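Local coordinates for protein transglutaminase-like enzymes, putative cysteine protease (Cytophaga hutchinsonii, PDB 3ISR) that is of unproven function but is probably a cysteine protease of the transglutaminase-like superfamily, at residues 35-40 against 66-71; 41-46 against 87-92; 123-128 against 191-196; 198-203 against 217-222. All blocks are in the same frame, centred on the assembly; numbering follows the deposited sequence.

Contact 1: 35-40 against 66-71; sequences HALRTE and TSRFVR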
loop_
_atom_site.group_PDB
_atom_site.type_symbol
_atom_site.label_atom_id
_atom_site.label_comp_id
_atom_site.label_asym_id
_atom_site.label_seq_id
_atom_site.Cartn_x
_atom_site.Cartn_y
_atom_site.Cartn_z
ATOM N N HIS B 35 29.038 4.143 -16.959
ATOM C CA HIS B 35 30.315 4.858 -16.879
ATOM C C HIS B 35 30.714 5.245 -15.457
ATOM O O HIS B 35 29.862 5.672 -14.656
ATOM C CB HIS B 35 30.219 6.148 -17.676
ATOM C CG HIS B 35 30.293 5.947 -19.152
ATOM N ND1 HIS B 35 29.240 5.438 -19.881
ATOM C CD2 HIS B 35 31.296 6.171 -20.033
ATOM C CE1 HIS B 35 29.595 5.357 -21.153
ATOM N NE2 HIS B 35 30.837 5.795 -21.270
ATOM N N ALA B 36 32.007 5.157 -15.159
ATOM C CA ALA B 36 32.515 5.681 -13.896
ATOM C C ALA B 36 32.390 7.195 -13.917
ATOM O O ALA B 36 32.499 7.814 -14.977
ATOM C CB ALA B 36 33.969 5.266 -13.669
ATOM N N LEU B 37 32.110 7.793 -12.761
ATOM C CA LEU B 37 31.995 9.241 -12.681
ATOM C C LEU B 37 33.392 9.860 -12.639
ATOM O O LEU B 37 34.330 9.235 -12.147
ATOM C CB LEU B 37 31.220 9.642 -11.415
ATOM C CG LEU B 37 30.579 11.036 -11.380
ATOM C CD1 LEU B 37 29.515 11.248 -12.465
ATOM C CD2 LEU B 37 29.983 11.317 -10.002
ATOM N N ARG B 38 33.510 11.075 -13.175
ATOM C CA ARG B 38 34.700 11.916 -13.027
ATOM C C ARG B 38 34.427 12.953 -11.958
ATOM O O ARG B 38 33.483 13.747 -12.082
ATOM C CB ARG B 38 34.997 12.652 -14.324
ATOM C CG ARG B 38 35.576 11.789 -15.399
ATOM C CD ARG B 38 36.167 12.665 -16.485
ATOM N NE ARG B 38 36.827 11.863 -17.507
ATOM C CZ ARG B 38 36.209 11.353 -18.565
ATOM N NH1 ARG B 38 34.913 11.567 -18.743
ATOM N NH2 ARG B 38 36.887 10.626 -19.449
ATOM N N THR B 39 35.228 12.926 -10.896
ATOM C CA THR B 39 35.094 13.880 -9.805
ATOM C C THR B 39 36.471 14.433 -9.456
ATOM O O THR B 39 37.488 14.017 -10.031
ATOM C CB THR B 39 34.484 13.223 -8.542
ATOM O OG1 THR B 39 35.403 12.267 -7.994
ATOM C CG2 THR B 39 33.156 12.522 -8.880
ATOM N N GLU B 40 36.510 15.360 -8.508
ATOM C CA GLU B 40 37.793 15.891 -8.035
ATOM C C GLU B 40 38.661 14.783 -7.430
ATOM O O GLU B 40 39.886 14.899 -7.399
ATOM C CB GLU B 40 37.576 17.018 -7.019
ATOM N N THR B 66 25.798 14.416 -11.445
ATOM C CA THR B 66 26.319 13.337 -10.601
ATOM C C THR B 66 26.112 11.939 -11.218
ATOM O O THR B 66 26.033 10.936 -10.504
ATOM C CB THR B 66 25.732 13.383 -9.173
ATOM O OG1 THR B 66 24.305 13.245 -9.248
ATOM C CG2 THR B 66 26.098 14.713 -8.457
ATOM N N SER B 67 25.991 11.896 -12.541
ATOM C CA SER B 67 25.943 10.623 -13.283
ATOM C C SER B 67 26.195 10.914 -14.740
ATOM O O SER B 67 25.893 12.015 -15.217
ATOM C CB SER B 67 24.579 9.955 -13.151
ATOM O OG SER B 67 23.559 10.897 -13.373
ATOM N N ARG B 68 26.734 9.919 -15.438
ATOM C CA ARG B 68 26.991 10.004 -16.860
ATOM C C ARG B 68 26.057 9.023 -17.511
ATOM O O ARG B 68 26.230 7.809 -17.369
ATOM C CB ARG B 68 28.437 9.600 -17.174
ATOM C CG ARG B 68 29.459 10.537 -16.558
ATOM C CD ARG B 68 30.872 9.988 -16.695
ATOM N NE ARG B 68 31.279 9.899 -18.093
ATOM C CZ ARG B 68 32.312 9.182 -18.546
ATOM N NH1 ARG B 68 33.071 8.471 -17.720
ATOM N NH2 ARG B 68 32.596 9.189 -19.847
ATOM N N PHE B 69 25.067 9.544 -18.220
ATOM C CA PHE B 69 24.105 8.693 -18.905
ATOM C C PHE B 69 24.500 8.513 -20.363
ATOM O O PHE B 69 25.110 9.399 -20.944
ATOM C CB PHE B 69 22.715 9.320 -18.821
ATOM C CG PHE B 69 22.165 9.400 -17.417
ATOM C CD1 PHE B 69 21.784 8.239 -16.738
ATOM C CD2 PHE B 69 22.008 10.632 -16.788
ATOM C CE1 PHE B 69 21.258 8.289 -15.433
ATOM C CE2 PHE B 69 21.475 10.720 -15.487
ATOM C CZ PHE B 69 21.093 9.534 -14.797
ATOM N N VAL B 70 24.163 7.364 -20.947
ATOM C CA VAL B 70 24.317 7.185 -22.392
ATOM C C VAL B 70 23.022 6.643 -22.951
ATOM O O VAL B 70 22.389 5.778 -22.340
ATOM C CB VAL B 70 25.508 6.245 -22.794
ATOM C CG1 VAL B 70 26.858 6.886 -22.448
ATOM C CG2 VAL B 70 25.374 4.894 -22.139
ATOM N N ARG B 71 22.621 7.142 -24.109
ATOM C CA ARG B 71 21.367 6.689 -24.681
ATOM C C ARG B 71 21.483 6.298 -26.141
ATOM O O ARG B 71 22.281 6.867 -26.894
ATOM C CB ARG B 71 20.256 7.722 -24.485
ATOM C CG ARG B 71 20.592 9.090 -24.995
ATOM C CD ARG B 71 19.392 10.046 -24.871
ATOM N NE ARG B 71 19.847 11.411 -25.087
ATOM C CZ ARG B 71 19.118 12.497 -24.855
ATOM N NH1 ARG B 71 19.638 13.693 -25.085
ATOM N NH2 ARG B 71 17.870 12.386 -24.401
HETATM O O HOH W 1 26.630 5.281 -18.651
HETATM O O HOH W 2 28.160 7.854 -14.111
#
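In the bacterial transglutaminase N-terminal domain, the loop 35-40 leads to strand 43-52 and packs against the entry to strand 69-74. The backbones run roughly antiparallel but form no sheet here. Arg68 carries the contact. Its chain bends at chi3 (64°) and turns the guanidinium back over the loop. NH1 of Arg68 donates to Ala36 O at 2.9 Å, in the guanidinium plane and with an N-H...O angle of 160°. The two faces of that group are also used. His35 CD2 lies against one face, 3.3 Å from Arg68 NH2, offset toward the rim, with the planes 60° apart. Arg38 NH1 lies over the centre of the opposite face, 3.5 Å from Arg68 CZ. Farther round the His35 ring, on the same side of its plane as Arg68 NH2, His35 CE1 lies obliquely 3.4 Å from Val70 CG1. Leu37 comes from the flank and rests CD1 on the backbone, 3.6 Å from Ser67 N. Two waters complete the seam. One joins His35 ND1, in the ring plane, to Arg68 O. The other lies 2.8 Å from His35 O and accepts from Arg68 N at 2.8 Å.

Glu47 and Glu59 form salt bridges with NH2 and NE of Arg68. The Arg68 guanidinium is therefore held by a carbonyl and two carboxylates while two side chains sandwich it. The nearby acids would be expected to offset the positive charge of Arg68 and ease the approach of Arg38.

Contact 2: 41-46 against 87-92; sequences SQHILD and TVDTQY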
loop_
_atom_site.group_PDB
_atom_site.type_symbol
_atom_site.label_atom_id
_atom_site.label_comp_id
_atom_site.label_asym_id
_atom_site.label_seq_id
_atom_site.Cartn_x
_atom_site.Cartn_y
_atom_site.Cartn_z
ATOM N N SER B 41 38.024 13.704 -6.970
ATOM C CA SER B 41 38.740 12.638 -6.263
ATOM C C SER B 41 38.821 11.301 -6.999
ATOM O O SER B 41 39.593 10.409 -6.601
ATOM C CB SER B 41 38.126 12.420 -4.895
ATOM O OG SER B 41 36.778 11.995 -5.024
ATOM N N GLN B 42 38.032 11.173 -8.064
ATOM C CA GLN B 42 37.991 9.959 -8.874
ATOM C C GLN B 42 38.303 10.305 -10.320
ATOM O O GLN B 42 37.588 11.102 -10.940
ATOM C CB GLN B 42 36.604 9.282 -8.789
ATOM C CG GLN B 42 36.484 8.026 -9.660
ATOM C CD GLN B 42 35.227 7.222 -9.366
ATOM O OE1 GLN B 42 35.081 6.631 -8.289
ATOM N NE2 GLN B 42 34.316 7.192 -10.330
ATOM N N HIS B 43 39.355 9.688 -10.857
ATOM C CA HIS B 43 39.841 10.007 -12.196
ATOM C C HIS B 43 39.840 8.769 -13.081
ATOM O O HIS B 43 40.245 7.674 -12.658
ATOM C CB HIS B 43 41.261 10.616 -12.138
ATOM C CG HIS B 43 41.411 11.675 -11.086
ATOM N ND1 HIS B 43 41.213 13.015 -11.343
ATOM C CD2 HIS B 43 41.702 11.585 -9.765
ATOM C CE1 HIS B 43 41.386 13.706 -10.231
ATOM N NE2 HIS B 43 41.678 12.862 -9.257
ATOM N N ILE B 44 39.377 8.956 -14.308
ATOM C CA ILE B 44 39.403 7.902 -15.284
ATOM C C ILE B 44 40.690 8.082 -16.095
ATOM O O ILE B 44 40.875 9.078 -16.810
ATOM C CB ILE B 44 38.151 7.930 -16.168
ATOM C CG1 ILE B 44 36.886 7.774 -15.288
ATOM C CG2 ILE B 44 38.211 6.827 -17.213
ATOM C CD1 ILE B 44 35.641 8.246 -15.937
ATOM N N LEU B 45 41.581 7.115 -15.940
ATOM C CA LEU B 45 42.859 7.122 -16.635
ATOM C C LEU B 45 42.636 6.646 -18.062
ATOM O O LEU B 45 43.239 7.182 -18.987
ATOM C CB LEU B 45 43.879 6.263 -15.879
ATOM C CG LEU B 45 43.904 6.576 -14.369
ATOM C CD1 LEU B 45 44.649 5.517 -13.548
ATOM C CD2 LEU B 45 44.450 7.984 -14.076
ATOM N N ASP B 46 41.717 5.688 -18.231
ATOM C CA ASP B 46 41.333 5.144 -19.533
ATOM C C ASP B 46 39.927 4.498 -19.501
ATOM O O ASP B 46 39.576 3.832 -18.529
ATOM C CB ASP B 46 42.370 4.100 -19.948
ATOM C CG ASP B 46 42.169 3.596 -21.355
ATOM O OD1 ASP B 46 42.065 4.421 -22.295
ATOM O OD2 ASP B 46 42.145 2.362 -21.526
ATOM N N THR B 87 39.925 1.979 -16.506
ATOM C CA THR B 87 40.936 1.978 -15.472
ATOM C C THR B 87 40.731 3.270 -14.721
ATOM O O THR B 87 40.657 4.334 -15.337
ATOM C CB THR B 87 42.341 1.948 -16.098
ATOM O OG1 THR B 87 42.406 0.847 -17.006
ATOM C CG2 THR B 87 43.396 1.794 -15.037
ATOM N N VAL B 88 40.647 3.179 -13.395
ATOM C CA VAL B 88 40.186 4.297 -12.583
ATOM C C VAL B 88 40.963 4.388 -11.284
ATOM O O VAL B 88 41.304 3.369 -10.684
ATOM C CB VAL B 88 38.666 4.142 -12.260
ATOM C CG1 VAL B 88 38.195 5.209 -11.283
ATOM C CG2 VAL B 88 37.845 4.217 -13.537
ATOM N N ASP B 89 41.251 5.607 -10.851
ATOM C CA ASP B 89 41.790 5.797 -9.521
ATOM C C ASP B 89 40.760 6.510 -8.665
ATOM O O ASP B 89 40.018 7.368 -9.149
ATOM C CB ASP B 89 43.122 6.561 -9.542
ATOM C CG ASP B 89 42.938 8.066 -9.490
ATOM O OD1 ASP B 89 42.996 8.656 -8.377
ATOM O OD2 ASP B 89 42.714 8.661 -10.563
ATOM N N THR B 90 40.706 6.134 -7.398
ATOM C CA THR B 90 39.850 6.806 -6.428
ATOM C C THR B 90 40.722 7.266 -5.276
ATOM O O THR B 90 41.844 6.780 -5.111
ATOM C CB THR B 90 38.767 5.841 -5.866
ATOM O OG1 THR B 90 39.405 4.823 -5.090
ATOM C CG2 THR B 90 37.974 5.190 -6.993
ATOM N N GLN B 91 40.228 8.215 -4.495
ATOM C CA GLN B 91 40.844 8.505 -3.206
ATOM C C GLN B 91 39.760 8.737 -2.154
ATOM O O GLN B 91 38.645 9.159 -2.476
ATOM C CB GLN B 91 41.848 9.670 -3.295
ATOM C CG GLN B 91 41.275 11.092 -3.216
ATOM C CD GLN B 91 42.311 12.187 -3.542
ATOM O OE1 GLN B 91 42.020 13.390 -3.426
ATOM N NE2 GLN B 91 43.517 11.774 -3.949
ATOM N N TYR B 92 40.082 8.440 -0.901
ATOM C CA TYR B 92 39.128 8.665 0.174
ATOM C C TYR B 92 39.804 9.195 1.421
ATOM O O TYR B 92 41.035 9.042 1.607
ATOM C CB TYR B 92 38.357 7.380 0.492
ATOM C CG TYR B 92 39.203 6.227 1.001
ATOM C CD1 TYR B 92 39.434 6.046 2.368
ATOM C CD2 TYR B 92 39.731 5.291 0.118
ATOM C CE1 TYR B 92 40.203 4.979 2.840
ATOM C CE2 TYR B 92 40.485 4.220 0.577
ATOM C CZ TYR B 92 40.715 4.069 1.930
ATOM O OH TYR B 92 41.471 3.002 2.355
HETATM O O HOH W 3 37.178 9.045 -4.834
#
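The His43 ring and the Asp89 carboxylate lie nearly in one plane, 5° apart. The carboxylate comes to the ring's edge, not its face. Asp89 OD2 is 3.2 Å from His43 CD2, and OD1 of Asp89 is 3.5 Å from the same carbon. These are carbon contacts, and the ring nitrogens do not turn to the acid. Chi1 of Asp89 is 88°, which sets CG between the backbone N and the carbonyl carbon and swings the carboxylate across to His43.

Under this pair the backbones form antiparallel sheet. His43 and Asp89 are a hydrogen-bonded pair: His43 N donates to Asp89 O at 3.0 Å, and Asp89 N returns to His43 O at 2.9 Å. Ile44 and Val88 follow as a non-hydrogen-bonded pair. Then the register slips by one in a classic beta bulge, where Leu45 and Asp46 both face Thr87. Leu45 N reaches Thr87 O at 3.0 Å, and Asp46 N adds a weak bond to the same oxygen. Thr87 N donates to Asp46 O at 2.8 Å. The chain turns a corner at Leu45, onto another sheet or face.

Both segments lie in the N-terminal family region. Strand 12-24 and the C-terminal strands 261-272 and 288-291 join the same sheet. Ile44 CG1 lies 4.1 Å from Val88 CG2, the two side chains side by side. Gln42 extends past Val88, and its OE1 comes to 3.5 Å from Thr90 CG2. Its NE2 is bonded to Leu37 O and Lys242 O. At the other end a water joins Ser41 OG to Gln91 O.

Contact 3: 123-128 against 191-196; sequences CQSDKL and LCRALS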
loop_
_atom_site.group_PDB
_atom_site.type_symbol
_atom_site.label_atom_id
_atom_site.label_comp_id
_atom_site.label_asym_id
_atom_site.label_seq_id
_atom_site.Cartn_x
_atom_site.Cartn_y
_atom_site.Cartn_z
ATOM N N CYS B 123 11.895 6.277 -1.322
ATOM C CA CYS B 123 12.334 6.577 0.045
ATOM C C CYS B 123 11.290 7.489 0.697
ATOM O O CYS B 123 11.463 8.722 0.761
ATOM C CB CYS B 123 13.715 7.248 0.059
ATOM S SG CYS B 123 15.014 6.346 -0.801
ATOM N N GLN B 124 10.199 6.871 1.171
ATOM C CA GLN B 124 9.040 7.611 1.724
ATOM C C GLN B 124 9.281 7.954 3.185
ATOM O O GLN B 124 8.628 7.422 4.110
ATOM C CB GLN B 124 7.749 6.806 1.543
ATOM C CG GLN B 124 7.482 6.327 0.093
ATOM C CD GLN B 124 7.932 4.890 -0.138
ATOM O OE1 GLN B 124 8.973 4.448 0.383
ATOM N NE2 GLN B 124 7.143 4.142 -0.914
ATOM N N SER B 125 10.241 8.849 3.392
ATOM C CA SER B 125 10.720 9.183 4.715
ATOM C C SER B 125 9.623 9.842 5.515
ATOM O O SER B 125 9.556 9.708 6.739
ATOM C CB SER B 125 11.952 10.104 4.626
ATOM O OG SER B 125 11.782 11.105 3.627
ATOM N N ASP B 126 8.726 10.520 4.811
ATOM C CA ASP B 126 7.608 11.168 5.482
ATOM C C ASP B 126 6.606 10.163 6.080
ATOM O O ASP B 126 5.837 10.530 6.946
ATOM C CB ASP B 126 6.909 12.156 4.521
ATOM C CG ASP B 126 6.352 11.479 3.273
ATOM O OD1 ASP B 126 7.053 10.661 2.652
ATOM O OD2 ASP B 126 5.193 11.775 2.911
ATOM N N LYS B 127 6.592 8.916 5.617
ATOM C CA LYS B 127 5.703 7.898 6.203
ATOM C C LYS B 127 6.367 7.117 7.329
ATOM O O LYS B 127 5.751 6.232 7.945
ATOM C CB LYS B 127 5.221 6.921 5.135
ATOM C CG LYS B 127 4.293 7.581 4.095
ATOM C CD LYS B 127 3.806 6.568 3.063
ATOM C CE LYS B 127 2.317 6.286 3.188
ATOM N NZ LYS B 127 1.819 5.577 1.969
ATOM N N LEU B 128 7.628 7.427 7.575
ATOM C CA LEU B 128 8.431 6.633 8.517
ATOM C C LEU B 128 8.982 7.439 9.698
ATOM O O LEU B 128 9.824 6.945 10.438
ATOM C CB LEU B 128 9.575 5.931 7.751
ATOM C CG LEU B 128 9.138 4.894 6.709
ATOM C CD1 LEU B 128 10.323 4.387 5.883
ATOM C CD2 LEU B 128 8.420 3.719 7.366
ATOM N N LEU B 191 15.263 6.058 6.309
ATOM C CA LEU B 191 15.358 6.189 7.763
ATOM C C LEU B 191 16.211 7.375 8.182
ATOM O O LEU B 191 15.873 8.064 9.141
ATOM C CB LEU B 191 15.842 4.870 8.392
ATOM C CG LEU B 191 14.860 3.686 8.282
ATOM C CD1 LEU B 191 15.571 2.374 8.618
ATOM C CD2 LEU B 191 13.612 3.872 9.187
ATOM N N CYS B 192 17.296 7.648 7.451
ATOM C CA CYS B 192 18.088 8.869 7.715
ATOM C C CYS B 192 17.268 10.132 7.523
ATOM O O CYS B 192 17.236 10.998 8.392
ATOM C CB CYS B 192 19.273 8.972 6.777
ATOM S SG CYS B 192 20.627 7.892 7.191
ATOM N N ARG B 193 16.625 10.255 6.362
ATOM C CA ARG B 193 15.828 11.450 6.108
ATOM C C ARG B 193 14.704 11.603 7.126
ATOM O O ARG B 193 14.332 12.727 7.485
ATOM C CB ARG B 193 15.227 11.421 4.704
ATOM C CG ARG B 193 16.266 11.507 3.610
ATOM C CD ARG B 193 15.593 11.663 2.243
ATOM N NE ARG B 193 16.606 11.563 1.187
ATOM C CZ ARG B 193 16.388 11.033 -0.005
ATOM N NH1 ARG B 193 15.160 10.592 -0.321
ATOM N NH2 ARG B 193 17.397 10.937 -0.872
ATOM N N ALA B 194 14.155 10.482 7.579
ATOM C CA ALA B 194 13.051 10.521 8.555
ATOM C C ALA B 194 13.513 11.182 9.849
ATOM O O ALA B 194 12.705 11.758 10.596
ATOM C CB ALA B 194 12.548 9.099 8.812
ATOM N N LEU B 195 14.818 11.096 10.108
ATOM C CA LEU B 195 15.460 11.706 11.290
ATOM C C LEU B 195 16.150 13.040 10.992
ATOM O O LEU B 195 16.984 13.506 11.782
ATOM C CB LEU B 195 16.476 10.728 11.917
ATOM C CG LEU B 195 15.895 9.404 12.434
ATOM C CD1 LEU B 195 16.993 8.350 12.604
ATOM C CD2 LEU B 195 15.097 9.608 13.725
ATOM N N SER B 196 15.799 13.657 9.864
ATOM C CA SER B 196 16.369 14.954 9.436
ATOM C C SER B 196 17.876 14.896 9.174
ATOM O O SER B 196 18.606 15.845 9.467
ATOM C CB SER B 196 16.051 16.081 10.432
ATOM O OG SER B 196 14.664 16.111 10.729
#
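Ser125 sets its CB against the CB of Arg193, 3.5 Å apart, where a 3-10 turn meets the C-terminal end of helix 181-194. This helix is part of the transglutaminase-like domain. Members of that superfamily commonly carry the catalytic cysteine at the start of such a central helix; the contact is at the other end, and it is plain packing. The turn 125-127 precedes helix 129-136, with Leu128 at its N-cap position.

Arg193 and Ala194 both aim their CB atoms at the loop, and Ser125 turns its own CB toward them. Ser125 OG lies alongside the arginine stem, 3.6 Å from Arg193 CB. From there the Arg193 chain runs extended from CG to NE and carries the guanidinium past the loop toward Cys123. Arg193 NH1 comes to 3.7 Å from Cys123 CB, obliquely to the guanidinium. The group is gripped elsewhere: NH2 donates to Arg247 O and Ala199 O, and NH1 to Ser120 OG. These bonds fix where the long side chain ends, so Cys123 packs beside a polar group that already has its partners. Cys123 also leans on His186, Ile189 and Ala190 of the same helix.

Just beyond, the helix closes with a Schellman motif. Ser196 takes positive phi (63°), and its N bonds to Arg193 O at 2.9 Å. The turn lies close to the helix here, with Ser125 CA 4.7 Å from Ala194 CA. The alanine methyl meets backbone oxygens and one side-chain carbon: CB of Ala194 lies 3.7 Å from Ser125 O, 3.8 Å from Leu128 O and 4.5 Å from Leu128 CB.

Contact 4: 198-203 against 217-222; sequences PARYFT and CFEAYI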
loop_
_atom_site.group_PDB
_atom_site.type_symbol
_atom_site.label_atom_id
_atom_site.label_comp_id
_atom_site.label_asym_id
_atom_site.label_seq_id
_atom_site.Cartn_x
_atom_site.Cartn_y
_atom_site.Cartn_z
ATOM N N PRO B 198 20.472 14.447 5.991
ATOM C CA PRO B 198 20.435 14.321 4.539
ATOM C C PRO B 198 21.088 13.021 4.088
ATOM O O PRO B 198 22.095 12.607 4.655
ATOM C CB PRO B 198 21.222 15.543 4.033
ATOM C CG PRO B 198 21.311 16.487 5.227
ATOM C CD PRO B 198 21.277 15.594 6.443
ATOM N N ALA B 199 20.500 12.358 3.096
ATOM C CA ALA B 199 21.080 11.088 2.622
ATOM C C ALA B 199 20.833 10.929 1.144
ATOM O O ALA B 199 19.833 11.430 0.633
ATOM C CB ALA B 199 20.493 9.917 3.381
ATOM N N ARG B 200 21.742 10.241 0.450
ATOM C CA ARG B 200 21.578 10.070 -0.975
ATOM C C ARG B 200 21.988 8.651 -1.401
ATOM O O ARG B 200 22.697 7.948 -0.681
ATOM C CB ARG B 200 22.383 11.127 -1.750
ATOM C CG ARG B 200 23.929 10.976 -1.579
ATOM C CD ARG B 200 24.687 12.118 -2.255
ATOM N NE ARG B 200 26.115 11.808 -2.317
ATOM C CZ ARG B 200 27.060 12.659 -2.698
ATOM N NH1 ARG B 200 26.754 13.903 -3.065
ATOM N NH2 ARG B 200 28.327 12.260 -2.724
ATOM N N TYR B 201 21.538 8.275 -2.581
ATOM C CA TYR B 201 21.777 6.962 -3.147
ATOM C C TYR B 201 23.123 6.943 -3.886
ATOM O O TYR B 201 23.466 7.902 -4.580
ATOM C CB TYR B 201 20.628 6.721 -4.114
ATOM C CG TYR B 201 20.503 5.353 -4.729
ATOM C CD1 TYR B 201 20.003 4.287 -3.988
ATOM C CD2 TYR B 201 20.790 5.156 -6.083
ATOM C CE1 TYR B 201 19.822 3.032 -4.569
ATOM C CE2 TYR B 201 20.628 3.899 -6.675
ATOM C CZ TYR B 201 20.143 2.847 -5.894
ATOM O OH TYR B 201 19.952 1.602 -6.434
ATOM N N PHE B 202 23.866 5.845 -3.736
ATOM C CA PHE B 202 25.198 5.689 -4.341
ATOM C C PHE B 202 25.211 4.372 -5.127
ATOM O O PHE B 202 24.845 3.331 -4.592
ATOM C CB PHE B 202 26.248 5.673 -3.210
ATOM C CG PHE B 202 27.691 5.411 -3.670
ATOM C CD1 PHE B 202 28.635 6.425 -3.641
ATOM C CD2 PHE B 202 28.089 4.150 -4.088
ATOM C CE1 PHE B 202 29.974 6.190 -4.045
ATOM C CE2 PHE B 202 29.423 3.898 -4.492
ATOM C CZ PHE B 202 30.357 4.935 -4.461
ATOM N N THR B 203 25.610 4.422 -6.392
ATOM C CA THR B 203 25.830 3.187 -7.167
ATOM C C THR B 203 27.286 3.094 -7.577
ATOM O O THR B 203 27.922 4.113 -7.816
ATOM C CB THR B 203 24.951 3.099 -8.412
ATOM O OG1 THR B 203 25.191 4.235 -9.267
ATOM C CG2 THR B 203 23.478 3.098 -8.000
ATOM N N CYS B 217 24.571 1.504 -2.441
ATOM C CA CYS B 217 24.511 1.792 -1.028
ATOM C C CYS B 217 24.117 3.251 -0.831
ATOM O O CYS B 217 23.437 3.837 -1.681
ATOM C CB CYS B 217 25.803 1.411 -0.317
ATOM S SG CYS B 217 27.265 2.088 -1.077
ATOM N N PHE B 218 24.479 3.837 0.299
ATOM C CA PHE B 218 24.043 5.206 0.533
ATOM C C PHE B 218 25.088 6.037 1.258
ATOM O O PHE B 218 26.041 5.487 1.835
ATOM C CB PHE B 218 22.676 5.236 1.246
ATOM C CG PHE B 218 22.715 4.882 2.717
ATOM C CD1 PHE B 218 22.727 5.884 3.688
ATOM C CD2 PHE B 218 22.668 3.557 3.133
ATOM C CE1 PHE B 218 22.750 5.545 5.059
ATOM C CE2 PHE B 218 22.694 3.219 4.464
ATOM C CZ PHE B 218 22.714 4.201 5.432
ATOM N N GLU B 219 24.914 7.358 1.214
ATOM C CA GLU B 219 25.802 8.273 1.908
ATOM C C GLU B 219 24.947 9.223 2.708
ATOM O O GLU B 219 23.866 9.587 2.272
ATOM C CB GLU B 219 26.669 9.052 0.916
ATOM C CG GLU B 219 27.647 8.160 0.104
ATOM C CD GLU B 219 28.357 8.939 -0.996
ATOM O OE1 GLU B 219 27.669 9.656 -1.753
ATOM O OE2 GLU B 219 29.602 8.840 -1.116
ATOM N N ALA B 220 25.393 9.538 3.916
ATOM C CA ALA B 220 24.700 10.500 4.763
ATOM C C ALA B 220 25.592 11.710 4.929
ATOM O O ALA B 220 26.815 11.573 5.026
ATOM C CB ALA B 220 24.386 9.892 6.130
ATOM N N TYR B 221 24.988 12.890 5.023
ATOM C CA TYR B 221 25.785 14.102 5.149
ATOM C C TYR B 221 25.943 14.417 6.613
ATOM O O TYR B 221 24.979 14.823 7.276
ATOM C CB TYR B 221 25.118 15.256 4.414
ATOM C CG TYR B 221 25.980 16.477 4.251
ATOM C CD1 TYR B 221 26.949 16.542 3.235
ATOM C CD2 TYR B 221 25.812 17.583 5.079
ATOM C CE1 TYR B 221 27.745 17.684 3.057
ATOM C CE2 TYR B 221 26.601 18.743 4.896
ATOM C CZ TYR B 221 27.551 18.776 3.882
ATOM O OH TYR B 221 28.325 19.906 3.697
ATOM N N ILE B 222 27.158 14.214 7.114
ATOM C CA ILE B 222 27.438 14.290 8.540
ATOM C C ILE B 222 28.666 15.154 8.746
ATOM O O ILE B 222 29.750 14.846 8.227
ATOM C CB ILE B 222 27.749 12.893 9.158
ATOM C CG1 ILE B 222 26.627 11.885 8.860
ATOM C CG2 ILE B 222 27.982 13.032 10.669
ATOM C CD1 ILE B 222 27.001 10.438 9.166
#
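Phe202 overlaps two side chains of the neighbouring strand with its ring. CD2 of Phe202 touches Cys217 SG at 3.7 Å. The sulfur stands obliquely to the ring, in a sulfur-aromatic contact. On the same side of the ring plane, but near the CD1 corner, Glu219 OE2 lies obliquely 3.6 Å from Phe202 CD1. The ring and carboxylate planes are 65° apart. Cys217 and Glu219 lie on the same face of the sheet as Phe202.

Glu219 turns its other oxygen to Arg200. NE of Arg200 donates to Glu219 OE1 at 2.7 Å, and Arg200 NH2 to the same Glu219 OE1 at 2.9 Å. The oxygen lies in the guanidinium plane, and both nitrogens approach it from one face of the carboxylate. The carboxylate plane itself is turned 33° from the guanidinium. Trp226 adds a cation-pi contact to Arg200.

These strands form the antiparallel hairpin 199-206 and 215-222 in the sheet of the transglutaminase-like domain. Arg200 with Glu219 and Phe202 with Cys217 are hydrogen-bonded pairs; for the latter, Cys217 N reaches Phe202 O at 2.8 Å. At the end Tyr221 N bonds to Pro198 O at 2.9 Å, and Pro198 CB packs on Tyr221 CB. The other face, with Ala199, Tyr201, Phe218 and Ala220, packs against helices 142-156 and 181-194.

Glu219 is buried. Two N-H groups of Arg200 meet its OE1, which would probably favour the ionised carboxylate.

In the fold
From the N terminus, 35-40 comes first and 41-46 follows directly. Their partners, 66-71 and 87-92, come in the same order, so contacts 1 and 2 cross along the chain. Contact 1 joins the loop before strand 43-52 to the start of strand 69-74; contact 2 pairs strand 43-52 with strand 78-96. The two touch, with Ile44 packed on Arg68. Contact 3 then closes a loop of 62 residues, mostly helical, and ties the approach to helix 129-136 to the end of helix 181-194. Contact 4 follows in series, closing a short hairpin. Arg193 joins contacts 3 and 4. Contacts 1 and 4 come near, nearest atoms about 5 Å apart, without touching.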